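Local coordinates for protein probable translation factor yciO (Escherichia coli, PDB 1KK9) that is of uncertain function but probably binds double-stranded RNA, at residues C57-K62 with R124-E129; C69-L74 with T158-P163; M83-S88 with L147-G152; Y112-K117 with T198-T203. All coordinates share one frame; numbering follows the deposited sequence.

Contact 1: C57-K62 with R124-E129; sequences CKIEDK and RRLLQE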
loop_
_atom_site.group_PDB
_atom_site.type_symbol
_atom_site.label_atom_id
_atom_site.label_comp_id
_atom_site.label_asym_id
_atom_site.label_seq_id
_atom_site.Cartn_x
_atom_site.Cartn_y
_atom_site.Cartn_z
ATOM N N CYS A 57 -0.252 3.632 7.512
ATOM C CA CYS A 57 -0.809 4.292 8.685
ATOM C C CYS A 57 -2.323 4.110 8.672
ATOM O O CYS A 57 -2.894 3.608 7.694
ATOM C CB CYS A 57 -0.470 5.788 8.691
ATOM S SG CYS A 57 -1.357 6.794 7.464
ATOM N N LYS A 58 -2.966 4.512 9.763
ATOM C CA LYS A 58 -4.409 4.393 9.871
ATOM C C LYS A 58 -5.008 5.379 8.879
ATOM O O LYS A 58 -4.420 6.422 8.605
ATOM C CB LYS A 58 -4.874 4.700 11.305
ATOM C CG LYS A 58 -6.291 4.205 11.584
ATOM C CD LYS A 58 -6.668 4.187 13.066
ATOM C CE LYS A 58 -6.628 5.562 13.708
ATOM N NZ LYS A 58 -5.220 5.996 13.890
ATOM N N ILE A 59 -6.167 5.032 8.330
ATOM C CA ILE A 59 -6.838 5.869 7.348
ATOM C C ILE A 59 -7.201 7.275 7.805
ATOM O O ILE A 59 -6.944 8.242 7.092
ATOM C CB ILE A 59 -8.127 5.199 6.838
ATOM C CG1 ILE A 59 -7.776 4.048 5.897
ATOM C CG2 ILE A 59 -8.988 6.225 6.102
ATOM C CD1 ILE A 59 -8.982 3.368 5.284
ATOM N N GLU A 60 -7.803 7.399 8.980
ATOM C CA GLU A 60 -8.208 8.719 9.457
ATOM C C GLU A 60 -7.178 9.532 10.218
ATOM O O GLU A 60 -7.511 10.583 10.764
ATOM C CB GLU A 60 -9.485 8.621 10.295
ATOM C CG GLU A 60 -9.611 7.354 11.099
ATOM C CD GLU A 60 -9.967 6.161 10.230
ATOM O OE1 GLU A 60 -10.917 6.294 9.419
ATOM O OE2 GLU A 60 -9.312 5.099 10.362
ATOM N N ASP A 61 -5.929 9.079 10.265
ATOM C CA ASP A 61 -4.923 9.866 10.968
ATOM C C ASP A 61 -4.260 10.876 10.022
ATOM O O ASP A 61 -3.397 10.516 9.208
ATOM C CB ASP A 61 -3.859 8.965 11.587
ATOM C CG ASP A 61 -3.065 9.675 12.662
ATOM O OD1 ASP A 61 -2.363 10.664 12.344
ATOM O OD2 ASP A 61 -3.152 9.250 13.833
ATOM N N LYS A 62 -4.667 12.142 10.130
ATOM C CA LYS A 62 -4.116 13.189 9.271
ATOM C C LYS A 62 -2.610 13.380 9.459
ATOM O O LYS A 62 -1.858 13.427 8.485
ATOM C CB LYS A 62 -4.842 14.517 9.510
ATOM C CG LYS A 62 -4.278 15.668 8.686
ATOM C CD LYS A 62 -5.091 16.945 8.858
ATOM C CE LYS A 62 -4.462 18.103 8.093
ATOM N NZ LYS A 62 -3.129 18.490 8.663
ATOM N N ARG A 124 -11.947 12.501 2.314
ATOM C CA ARG A 124 -11.803 13.347 1.147
ATOM C C ARG A 124 -10.388 13.847 0.933
ATOM O O ARG A 124 -9.973 14.048 -0.204
ATOM C CB ARG A 124 -12.780 14.519 1.254
ATOM C CG ARG A 124 -14.159 14.083 1.754
ATOM C CD ARG A 124 -15.186 15.200 1.616
ATOM N NE ARG A 124 -16.480 14.852 2.212
ATOM C CZ ARG A 124 -17.608 15.522 1.979
ATOM N NH1 ARG A 124 -17.597 16.573 1.160
ATOM N NH2 ARG A 124 -18.745 15.142 2.557
ATOM N N ARG A 125 -9.634 14.033 2.017
ATOM C CA ARG A 125 -8.263 14.524 1.891
ATOM C C ARG A 125 -7.332 13.501 1.239
ATOM O O ARG A 125 -6.225 13.835 0.813
ATOM C CB ARG A 125 -7.707 14.924 3.265
ATOM C CG ARG A 125 -7.708 13.807 4.301
ATOM C CD ARG A 125 -7.187 14.280 5.663
ATOM N NE ARG A 125 -7.281 13.203 6.648
ATOM C CZ ARG A 125 -6.510 12.119 6.635
ATOM N NH1 ARG A 125 -5.581 11.978 5.704
ATOM N NH2 ARG A 125 -6.699 11.149 7.519
ATOM N N LEU A 126 -7.781 12.257 1.148
ATOM C CA LEU A 126 -6.954 11.209 0.556
ATOM C C LEU A 126 -7.188 11.050 -0.935
ATOM O O LEU A 126 -6.374 10.449 -1.643
ATOM C CB LEU A 126 -7.220 9.876 1.257
ATOM C CG LEU A 126 -6.926 9.868 2.755
ATOM C CD1 LEU A 126 -7.294 8.514 3.335
ATOM C CD2 LEU A 126 -5.454 10.185 2.989
ATOM N N LEU A 127 -8.305 11.580 -1.422
ATOM C CA LEU A 127 -8.607 11.463 -2.842
ATOM C C LEU A 127 -7.859 12.504 -3.654
ATOM O O LEU A 127 -7.610 13.616 -3.191
ATOM C CB LEU A 127 -10.109 11.608 -3.080
ATOM C CG LEU A 127 -10.965 10.582 -2.352
ATOM C CD1 LEU A 127 -12.434 10.862 -2.623
ATOM C CD2 LEU A 127 -10.576 9.178 -2.807
ATOM N N GLN A 128 -7.492 12.132 -4.870
ATOM C CA GLN A 128 -6.787 13.044 -5.752
ATOM C C GLN A 128 -7.806 14.142 -6.104
ATOM O O GLN A 128 -8.836 13.862 -6.724
ATOM C CB GLN A 128 -6.337 12.281 -6.996
ATOM C CG GLN A 128 -5.006 12.735 -7.574
ATOM C CD GLN A 128 -5.034 14.170 -8.035
ATOM O OE1 GLN A 128 -5.090 15.095 -7.221
ATOM N NE2 GLN A 128 -5.006 14.369 -9.351
ATOM N N GLU A 129 -7.511 15.375 -5.682
ATOM C CA GLU A 129 -8.367 16.557 -5.888
ATOM C C GLU A 129 -9.079 16.614 -7.234
ATOM O O GLU A 129 -10.299 16.804 -7.302
ATOM C CB GLU A 129 -7.545 17.842 -5.725
ATOM C CG GLU A 129 -6.539 18.071 -6.861
ATOM C CD GLU A 129 -6.383 19.545 -7.231
ATOM O OE1 GLU A 129 -5.638 19.838 -8.202
ATOM O OE2 GLU A 129 -7.007 20.403 -6.558
HETATM O O HOH W 1 -4.753 9.507 6.968
#
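The CA atoms of I59 and L126, among the nearest across the two irregular segments, are 8.6 Å apart, and R125 and L126 send side chains across the gap. The receiving motif is a type I beta turn, K58 to D61, which leads from strand 52-57 into helix 62-72; D61 is the N-cap and its OD1 accepts from A64 N. R125 suits its place because a long side chain with N-H groups at its end spans the gap, donates to I59 O and reaches D61 O through a water. Its CG is wedged between its own backbone N and carbonyl carbon (chi1 58°), and the chain then runs straight out to NE. NH2 donates to I59 O at 2.9 Å, a weak bond because the angle at the hydrogen is just 122°. A water bridges the same groups, accepting from R125 NH2 at 2.6 Å and donating to I59 O and D61 O. K62 CA lies 3.7 Å over the centre of the guanidinium, a face laid on the first turn of the helix. A leucine here would probably leave the water without its donor, take one of two donors from I59 O, and uncover the backbone at K62. Beside the arginine, buried I59 and L126 cross at about a right angle, I59 CG2 lying 4.0 Å from L126 CD1.

Contact 2: C69-L74 with T158-P163; sequences CRIRQL and TSLMLP. With SO4 (sulfate ion), chain B.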
loop_
_atom_site.group_PDB
_atom_site.type_symbol
_atom_site.label_atom_id
_atom_site.label_comp_id
_atom_site.label_asym_id
_atom_site.label_seq_id
_atom_site.Cartn_x
_atom_site.Cartn_y
_atom_site.Cartn_z
ATOM N N CYS A 69 3.431 11.267 3.417
ATOM C CA CYS A 69 3.520 12.108 2.232
ATOM C C CYS A 69 4.909 12.720 2.074
ATOM O O CYS A 69 5.437 12.803 0.962
ATOM C CB CYS A 69 2.477 13.216 2.303
ATOM S SG CYS A 69 2.177 14.024 0.728
ATOM N N ARG A 70 5.507 13.132 3.187
ATOM C CA ARG A 70 6.826 13.741 3.146
ATOM C C ARG A 70 7.968 12.748 2.976
ATOM O O ARG A 70 9.011 13.091 2.417
ATOM C CB ARG A 70 7.030 14.608 4.386
ATOM C CG ARG A 70 6.159 15.868 4.326
ATOM C CD ARG A 70 6.323 16.772 5.520
ATOM N NE ARG A 70 5.568 18.014 5.359
ATOM C CZ ARG A 70 4.249 18.077 5.171
ATOM N NH1 ARG A 70 3.519 16.963 5.115
ATOM N NH2 ARG A 70 3.652 19.255 5.050
ATOM N N ILE A 71 7.778 11.520 3.453
ATOM C CA ILE A 71 8.807 10.492 3.295
ATOM C C ILE A 71 8.770 10.029 1.847
ATOM O O ILE A 71 9.807 9.837 1.227
ATOM C CB ILE A 71 8.561 9.275 4.217
ATOM C CG1 ILE A 71 8.700 9.703 5.680
ATOM C CG2 ILE A 71 9.569 8.163 3.907
ATOM C CD1 ILE A 71 8.255 8.649 6.671
ATOM N N ARG A 72 7.563 9.878 1.309
ATOM C CA ARG A 72 7.372 9.444 -0.071
ATOM C C ARG A 72 7.560 10.570 -1.094
ATOM O O ARG A 72 7.875 10.308 -2.261
ATOM C CB ARG A 72 5.964 8.865 -0.242
ATOM C CG ARG A 72 5.594 8.482 -1.680
ATOM C CD ARG A 72 6.304 7.209 -2.143
ATOM N NE ARG A 72 5.848 6.766 -3.459
ATOM C CZ ARG A 72 6.260 7.290 -4.609
ATOM N NH1 ARG A 72 7.150 8.277 -4.610
ATOM N NH2 ARG A 72 5.773 6.840 -5.757
ATOM N N GLN A 73 7.379 11.812 -0.649
ATOM C CA GLN A 73 7.468 12.974 -1.533
ATOM C C GLN A 73 6.572 12.644 -2.710
ATOM O O GLN A 73 6.992 12.660 -3.871
ATOM C CB GLN A 73 8.901 13.216 -2.008
ATOM C CG GLN A 73 9.786 13.905 -0.979
ATOM C CD GLN A 73 9.211 15.227 -0.495
ATOM O OE1 GLN A 73 8.679 16.013 -1.282
ATOM N NE2 GLN A 73 9.331 15.484 0.806
ATOM N N LEU A 74 5.331 12.312 -2.377
ATOM C CA LEU A 74 4.327 11.950 -3.366
ATOM C C LEU A 74 4.179 13.053 -4.392
ATOM O O LEU A 74 3.884 14.191 -4.047
ATOM C CB LEU A 74 2.971 11.735 -2.691
ATOM C CG LEU A 74 2.344 10.344 -2.653
ATOM C CD1 LEU A 74 0.824 10.517 -2.602
ATOM C CD2 LEU A 74 2.749 9.529 -3.877
ATOM N N THR A 158 1.663 3.871 0.656
ATOM C CA THR A 158 2.353 4.280 -0.552
ATOM C C THR A 158 3.496 3.286 -0.566
ATOM O O THR A 158 3.858 2.741 0.481
ATOM C CB THR A 158 2.989 5.688 -0.463
ATOM O OG1 THR A 158 4.001 5.691 0.552
ATOM C CG2 THR A 158 1.943 6.743 -0.135
ATOM N N SER A 159 4.050 3.024 -1.736
ATOM C CA SER A 159 5.185 2.131 -1.806
ATOM C C SER A 159 6.330 2.934 -1.191
ATOM O O SER A 159 6.277 4.168 -1.143
ATOM C CB SER A 159 5.513 1.798 -3.260
ATOM O OG SER A 159 4.397 1.214 -3.911
ATOM N N LEU A 160 7.351 2.248 -0.699
ATOM C CA LEU A 160 8.490 2.946 -0.127
ATOM C C LEU A 160 9.533 3.032 -1.216
ATOM O O LEU A 160 10.331 2.123 -1.408
ATOM C CB LEU A 160 9.055 2.210 1.087
ATOM C CG LEU A 160 10.250 2.900 1.762
ATOM C CD1 LEU A 160 9.882 4.314 2.206
ATOM C CD2 LEU A 160 10.701 2.074 2.950
HETATM N N MSE A 161 9.504 4.141 -1.940
HETATM C CA MSE A 161 10.442 4.365 -3.023
HETATM C C MSE A 161 11.615 5.211 -2.525
HETATM O O MSE A 161 11.429 6.190 -1.794
HETATM C CB MSE A 161 9.761 5.121 -4.162
HETATM C CG MSE A 161 8.334 4.709 -4.451
HETATM SE SE MSE A 161 8.197 3.347 -5.818
HETATM C CE MSE A 161 9.275 4.087 -7.229
ATOM N N LEU A 162 12.823 4.820 -2.916
ATOM C CA LEU A 162 13.999 5.588 -2.563
ATOM C C LEU A 162 13.748 6.860 -3.369
ATOM O O LEU A 162 13.649 6.810 -4.584
ATOM C CB LEU A 162 15.250 4.865 -3.048
ATOM C CG LEU A 162 15.250 3.385 -2.669
ATOM C CD1 LEU A 162 14.388 2.657 -3.667
ATOM C CD2 LEU A 162 16.654 2.795 -2.665
ATOM N N PRO A 163 13.579 8.010 -2.695
ATOM C CA PRO A 163 13.329 9.273 -3.395
ATOM C C PRO A 163 13.950 9.464 -4.782
ATOM O O PRO A 163 15.119 9.116 -5.043
ATOM C CB PRO A 163 13.798 10.306 -2.391
ATOM C CG PRO A 163 13.279 9.720 -1.084
ATOM C CD PRO A 163 13.580 8.217 -1.227
HETATM S S SO4 B . 3.126 4.171 -5.276
HETATM O O1 SO4 B . 3.549 4.521 -3.911
HETATM O O2 SO4 B . 1.794 4.733 -5.550
HETATM O O3 SO4 B . 4.103 4.718 -6.227
HETATM O O4 SO4 B . 3.042 2.705 -5.443
#
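A sulfate, probably taken from the crystallisation liquor, occupies an anion-binding pocket where R72 at the end of helix 62-72 meets the end of strand 155-159. R72 grips it with two nearly straight bonds: NE to O1 at 3.2 Å and NH2 to O3 at 2.7 Å, with the sulfur near the guanidinium plane. Small S159 adds two donors, its backbone N, 2.7 Å from O1, and its OG, which bonds O4; H78 and R211 complete the site. Apolar groups on both faces fix the orientation of the guanidinium: CG of selenomethionine M161 sits 3.3 Å above its centre, and L74 CD2 lies 4.1 Å above the opposite face. The chain leaves with CG trans to the backbone N (chi1 175°) and bends at chi2 (73°), which carries CD past T158 OG1 to within 3.2 Å of S159 O. Substituting alanine for R72 would probably cost the sulfate two of its bonds and leave M161 CG without the flat group it packs on. Away from the sulfate, I71 CG2 and L160 CD1 touch at 4.2 Å, both also resting on L55 of strand 52-57, while helix 172-179 closes over I71, L160 and P163.

Contact 3: M83-S88 with L147-G152; sequences MCRDLS and LLEALG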
loop_
_atom_site.group_PDB
_atom_site.type_symbol
_atom_site.label_atom_id
_atom_site.label_comp_id
_atom_site.label_asym_id
_atom_site.label_seq_id
_atom_site.Cartn_x
_atom_site.Cartn_y
_atom_site.Cartn_z
HETATM N N MSE A 83 -4.273 -0.172 1.014
HETATM C CA MSE A 83 -3.869 -1.576 1.050
HETATM C C MSE A 83 -5.079 -2.347 1.609
HETATM O O MSE A 83 -5.428 -2.190 2.773
HETATM C CB MSE A 83 -2.643 -1.724 1.964
HETATM C CG MSE A 83 -1.781 -2.974 1.743
HETATM SE SE MSE A 83 -0.895 -3.036 0.011
HETATM C CE MSE A 83 0.516 -1.736 0.282
ATOM N N CYS A 84 -5.712 -3.172 0.772
ATOM C CA CYS A 84 -6.899 -3.940 1.163
ATOM C C CYS A 84 -6.685 -5.448 1.241
ATOM O O CYS A 84 -5.820 -5.996 0.564
ATOM C CB CYS A 84 -8.038 -3.667 0.173
ATOM S SG CYS A 84 -8.355 -1.925 -0.146
ATOM N N ARG A 85 -7.517 -6.109 2.045
ATOM C CA ARG A 85 -7.439 -7.558 2.221
ATOM C C ARG A 85 -7.831 -8.327 0.974
ATOM O O ARG A 85 -7.181 -9.313 0.619
ATOM C CB ARG A 85 -8.344 -8.016 3.367
ATOM C CG ARG A 85 -7.599 -8.467 4.608
ATOM C CD ARG A 85 -8.558 -8.567 5.773
ATOM N NE ARG A 85 -9.357 -7.350 5.868
ATOM C CZ ARG A 85 -10.200 -7.075 6.852
ATOM N NH1 ARG A 85 -10.368 -7.934 7.850
ATOM N NH2 ARG A 85 -10.871 -5.930 6.832
ATOM N N ASP A 86 -8.896 -7.878 0.315
ATOM C CA ASP A 86 -9.382 -8.550 -0.883
ATOM C C ASP A 86 -10.288 -7.651 -1.711
ATOM O O ASP A 86 -10.548 -6.504 -1.333
ATOM C CB ASP A 86 -10.147 -9.811 -0.498
ATOM C CG ASP A 86 -11.214 -9.541 0.541
ATOM O OD1 ASP A 86 -12.061 -8.654 0.319
ATOM O OD2 ASP A 86 -11.204 -10.218 1.590
ATOM N N LEU A 87 -10.778 -8.182 -2.830
ATOM C CA LEU A 87 -11.639 -7.409 -3.721
ATOM C C LEU A 87 -12.917 -6.932 -3.062
ATOM O O LEU A 87 -13.430 -5.869 -3.393
ATOM C CB LEU A 87 -11.990 -8.217 -4.972
ATOM C CG LEU A 87 -10.871 -8.438 -5.985
ATOM C CD1 LEU A 87 -11.449 -9.162 -7.205
ATOM C CD2 LEU A 87 -10.265 -7.101 -6.402
ATOM N N SER A 88 -13.438 -7.722 -2.132
ATOM C CA SER A 88 -14.658 -7.348 -1.438
ATOM C C SER A 88 -14.438 -6.035 -0.699
ATOM O O SER A 88 -15.195 -5.079 -0.866
ATOM C CB SER A 88 -15.053 -8.442 -0.444
ATOM O OG SER A 88 -16.245 -8.082 0.237
ATOM N N LEU A 147 -1.409 -8.259 8.808
ATOM C CA LEU A 147 -1.519 -6.923 9.374
ATOM C C LEU A 147 -2.914 -6.370 9.126
ATOM O O LEU A 147 -3.532 -5.804 10.025
ATOM C CB LEU A 147 -0.476 -5.990 8.760
ATOM C CG LEU A 147 0.978 -6.137 9.231
ATOM C CD1 LEU A 147 1.912 -5.319 8.327
ATOM C CD2 LEU A 147 1.090 -5.695 10.684
ATOM N N LEU A 148 -3.408 -6.542 7.906
ATOM C CA LEU A 148 -4.734 -6.051 7.541
ATOM C C LEU A 148 -5.835 -6.778 8.305
ATOM O O LEU A 148 -6.777 -6.159 8.797
ATOM C CB LEU A 148 -4.945 -6.184 6.028
ATOM C CG LEU A 148 -3.996 -5.317 5.186
ATOM C CD1 LEU A 148 -4.258 -5.527 3.699
ATOM C CD2 LEU A 148 -4.182 -3.845 5.565
ATOM N N GLU A 149 -5.702 -8.096 8.413
ATOM C CA GLU A 149 -6.686 -8.902 9.124
ATOM C C GLU A 149 -6.798 -8.407 10.570
ATOM O O GLU A 149 -7.890 -8.268 11.109
ATOM C CB GLU A 149 -6.270 -10.377 9.092
ATOM C CG GLU A 149 -7.435 -11.347 9.240
ATOM C CD GLU A 149 -8.537 -11.099 8.201
ATOM O OE1 GLU A 149 -8.336 -11.406 7.000
ATOM O OE2 GLU A 149 -9.606 -10.579 8.595
ATOM N N ALA A 150 -5.656 -8.121 11.185
ATOM C CA ALA A 150 -5.626 -7.638 12.554
ATOM C C ALA A 150 -6.203 -6.222 12.668
ATOM O O ALA A 150 -6.845 -5.889 13.662
ATOM C CB ALA A 150 -4.198 -7.663 13.071
ATOM N N LEU A 151 -5.967 -5.399 11.646
ATOM C CA LEU A 151 -6.448 -4.022 11.625
ATOM C C LEU A 151 -7.957 -3.948 11.389
ATOM O O LEU A 151 -8.633 -3.103 11.960
ATOM C CB LEU A 151 -5.716 -3.231 10.540
ATOM C CG LEU A 151 -5.918 -1.713 10.490
ATOM C CD1 LEU A 151 -5.510 -1.056 11.809
ATOM C CD2 LEU A 151 -5.094 -1.158 9.333
ATOM N N GLY A 152 -8.482 -4.823 10.539
ATOM C CA GLY A 152 -9.915 -4.819 10.284
ATOM C C GLY A 152 -10.404 -3.812 9.262
ATOM O O GLY A 152 -11.606 -3.622 9.095
#
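R85 sends its side chain toward helix 142-151, its CB directed at the helix, and the atoms beyond it meet L148, E149 and G152 in turn. CG rests on L148 CB at 3.8 Å, the two side chains running in opposite directions. CD comes close to the carboxylate of E149, 3.1 Å from OE1. A bend at chi3 (-49°) then takes NE past L148 O, the backbone oxygen that lies 3.9 Å above one guanidinium face, offset toward its rim. NH1 forms a salt bridge to E149 OE2 at 2.9 Å; the acceptor lies in the guanidinium plane, yet the donor stands above the carboxylate plane, the two planes being 54° apart. This joins the loop after strand 81-83, where D86 is the N-cap of helix 87-93, to the C-terminal end of helix 142-151, which closes at G152 with a positive phi that glycine adopts easily. NH2 passes 3.3 Å from G152 C and has its strongest partner in E89, a second salt bridge. Buried, apolar L148 packs beside the arginine, CD1 3.5 Å from C84 C and CD2 3.5 Å from M83 O. Selenomethionine M83 crosses it, CG 4.1 Å from L148 CD1.

Contact 4: Y112-K117 with T198-T203; sequences YTFILK and TVIDLT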
loop_
_atom_site.group_PDB
_atom_site.type_symbol
_atom_site.label_atom_id
_atom_site.label_comp_id
_atom_site.label_asym_id
_atom_site.label_seq_id
_atom_site.Cartn_x
_atom_site.Cartn_y
_atom_site.Cartn_z
ATOM N N TYR A 112 -0.192 -5.511 -8.410
ATOM C CA TYR A 112 -0.910 -4.370 -8.971
ATOM C C TYR A 112 -1.484 -3.334 -8.027
ATOM O O TYR A 112 -1.799 -3.606 -6.870
ATOM C CB TYR A 112 -2.076 -4.875 -9.827
ATOM C CG TYR A 112 -1.700 -5.758 -10.980
ATOM C CD1 TYR A 112 -1.319 -5.214 -12.205
ATOM C CD2 TYR A 112 -1.766 -7.146 -10.862
ATOM C CE1 TYR A 112 -1.019 -6.034 -13.293
ATOM C CE2 TYR A 112 -1.467 -7.978 -11.948
ATOM C CZ TYR A 112 -1.099 -7.412 -13.159
ATOM O OH TYR A 112 -0.852 -8.226 -14.243
ATOM N N THR A 113 -1.643 -2.142 -8.579
ATOM C CA THR A 113 -2.264 -1.038 -7.884
ATOM C C THR A 113 -3.289 -0.542 -8.900
ATOM O O THR A 113 -2.932 -0.203 -10.027
ATOM C CB THR A 113 -1.289 0.086 -7.571
ATOM O OG1 THR A 113 -0.251 -0.405 -6.720
ATOM C CG2 THR A 113 -2.020 1.221 -6.881
ATOM N N PHE A 114 -4.557 -0.528 -8.500
ATOM C CA PHE A 114 -5.640 -0.106 -9.378
ATOM C C PHE A 114 -6.207 1.243 -8.976
ATOM O O PHE A 114 -6.706 1.421 -7.864
ATOM C CB PHE A 114 -6.762 -1.142 -9.365
ATOM C CG PHE A 114 -6.325 -2.518 -9.785
ATOM C CD1 PHE A 114 -5.866 -2.757 -11.077
ATOM C CD2 PHE A 114 -6.381 -3.579 -8.887
ATOM C CE1 PHE A 114 -5.465 -4.039 -11.469
ATOM C CE2 PHE A 114 -5.982 -4.867 -9.268
ATOM C CZ PHE A 114 -5.523 -5.095 -10.564
ATOM N N ILE A 115 -6.138 2.191 -9.896
ATOM C CA ILE A 115 -6.656 3.525 -9.656
ATOM C C ILE A 115 -8.147 3.556 -9.980
ATOM O O ILE A 115 -8.563 3.302 -11.112
ATOM C CB ILE A 115 -5.887 4.547 -10.500
ATOM C CG1 ILE A 115 -4.402 4.476 -10.112
ATOM C CG2 ILE A 115 -6.455 5.952 -10.280
ATOM C CD1 ILE A 115 -3.493 5.296 -10.966
ATOM N N LEU A 116 -8.939 3.846 -8.955
ATOM C CA LEU A 116 -10.389 3.905 -9.060
ATOM C C LEU A 116 -10.924 5.147 -8.353
ATOM O O LEU A 116 -10.178 5.860 -7.694
ATOM C CB LEU A 116 -10.989 2.654 -8.418
ATOM C CG LEU A 116 -10.634 1.320 -9.082
ATOM C CD1 LEU A 116 -11.047 0.157 -8.199
ATOM C CD2 LEU A 116 -11.332 1.241 -10.424
ATOM N N LYS A 117 -12.220 5.407 -8.499
ATOM C CA LYS A 117 -12.849 6.548 -7.842
ATOM C C LYS A 117 -13.153 6.108 -6.419
ATOM O O LYS A 117 -13.722 5.036 -6.209
ATOM C CB LYS A 117 -14.163 6.915 -8.535
ATOM C CG LYS A 117 -14.021 7.420 -9.957
ATOM C CD LYS A 117 -13.439 8.834 -10.016
ATOM C CE LYS A 117 -13.463 9.366 -11.458
ATOM N NZ LYS A 117 -13.124 10.827 -11.553
ATOM N N THR A 198 2.546 -2.783 -10.802
ATOM C CA THR A 198 2.160 -2.237 -12.088
ATOM C C THR A 198 0.914 -1.446 -11.722
ATOM O O THR A 198 0.047 -1.941 -11.003
ATOM C CB THR A 198 1.833 -3.357 -13.089
ATOM O OG1 THR A 198 3.059 -3.864 -13.632
ATOM C CG2 THR A 198 0.938 -2.847 -14.209
ATOM N N VAL A 199 0.840 -0.203 -12.174
ATOM C CA VAL A 199 -0.306 0.628 -11.850
ATOM C C VAL A 199 -1.229 0.758 -13.052
ATOM O O VAL A 199 -0.818 1.202 -14.120
ATOM C CB VAL A 199 0.152 2.026 -11.357
ATOM C CG1 VAL A 199 -1.050 2.902 -11.040
ATOM C CG2 VAL A 199 1.018 1.865 -10.113
ATOM N N ILE A 200 -2.477 0.344 -12.869
ATOM C CA ILE A 200 -3.467 0.396 -13.933
ATOM C C ILE A 200 -4.590 1.342 -13.546
ATOM O O ILE A 200 -5.216 1.178 -12.497
ATOM C CB ILE A 200 -4.109 -0.987 -14.195
ATOM C CG1 ILE A 200 -3.036 -2.032 -14.513
ATOM C CG2 ILE A 200 -5.125 -0.874 -15.333
ATOM C CD1 ILE A 200 -2.176 -1.704 -15.715
ATOM N N ASP A 201 -4.840 2.335 -14.384
ATOM C CA ASP A 201 -5.922 3.265 -14.119
ATOM C C ASP A 201 -7.172 2.624 -14.721
ATOM O O ASP A 201 -7.183 2.258 -15.893
ATOM C CB ASP A 201 -5.661 4.614 -14.785
ATOM C CG ASP A 201 -6.701 5.656 -14.405
ATOM O OD1 ASP A 201 -7.902 5.301 -14.318
ATOM O OD2 ASP A 201 -6.321 6.831 -14.196
ATOM N N LEU A 202 -8.214 2.477 -13.912
ATOM C CA LEU A 202 -9.445 1.860 -14.379
ATOM C C LEU A 202 -10.634 2.813 -14.332
ATOM O O LEU A 202 -11.780 2.383 -14.445
ATOM C CB LEU A 202 -9.762 0.621 -13.531
ATOM C CG LEU A 202 -8.808 -0.576 -13.595
ATOM C CD1 LEU A 202 -9.230 -1.608 -12.562
ATOM C CD2 LEU A 202 -8.822 -1.191 -15.002
ATOM N N THR A 203 -10.374 4.103 -14.172
ATOM C CA THR A 203 -11.470 5.063 -14.103
ATOM C C THR A 203 -12.134 5.351 -15.453
ATOM O O THR A 203 -13.303 5.728 -15.495
ATOM C CB THR A 203 -10.998 6.380 -13.486
ATOM O OG1 THR A 203 -9.947 6.928 -14.288
ATOM C CG2 THR A 203 -10.480 6.137 -12.077
#
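Parallel beta pairing joins strand 112-117 to strand 198-201 within the mixed sheet, Y112 standing beside T198, T113 beside V199, F114 beside I200 and I115 beside D201. The segment axes diverge by 20° and approach to 4.7 Å. As parallel strands require, T113 and I115 each use both N-H and C=O on the residues flanking their opposite numbers: T113 N donates to T198 O (3.0 Å), I200 N to T113 O, I115 N to I200 O and L202 N to I115 O (2.9 Å), so the ladder outlasts the regular strand by one residue. On the face of Y112 and F114, the tyrosine ring lies beside T198, CD1 3.8 Å from its CB, while its OH reaches D216 O. The edge of the F114 ring meets I200 CB, and L202 CD1 follows 3.9 Å from F114 CD1, a seam covered by M104 of helix 98-105. On the other face beta-branched V199 and I115 are pressed together, I115 CD1 3.4 Å from V199 CG1, tighter than usual carbon packing, and V210 of strand 208-211 packs on both. D201 ends the strand with an Asx turn, an exit that suits an aspartate: OD1 takes T203 N at 2.8 Å, nearly in line with its C-O bond, and T203 OG1 on its syn lone pair, while OD2 pairs with R131. The backbone bonds thus fix the register, mostly apolar contacts pack both faces, and the buried charge of D201 is probably steadied by the turn's donors and R131.

Contact 4 is the most regular and is buried, near the 208-211 edge of the sheet, backbone bonds doing the work that side chains do elsewhere. Contact 2 is also largely buried, but it is polar at its heart, arranged around an anion, and its strand 155-159 belongs to the same sheet as those of contact 4. Contacts 1 and 3 are only partly buried, and each combines an arginine bond with apolar packing by a leucine: in contact 1 the arginine seeks a carbonyl and water at the start of helix 62-72, in contact 3 a carboxylate near the end of helix 142-151. Contacts 1 and 2 thus hold opposite ends of helix 62-72, while contacts 2 and 3, their centres about 22 Å apart, flank the chain's centre.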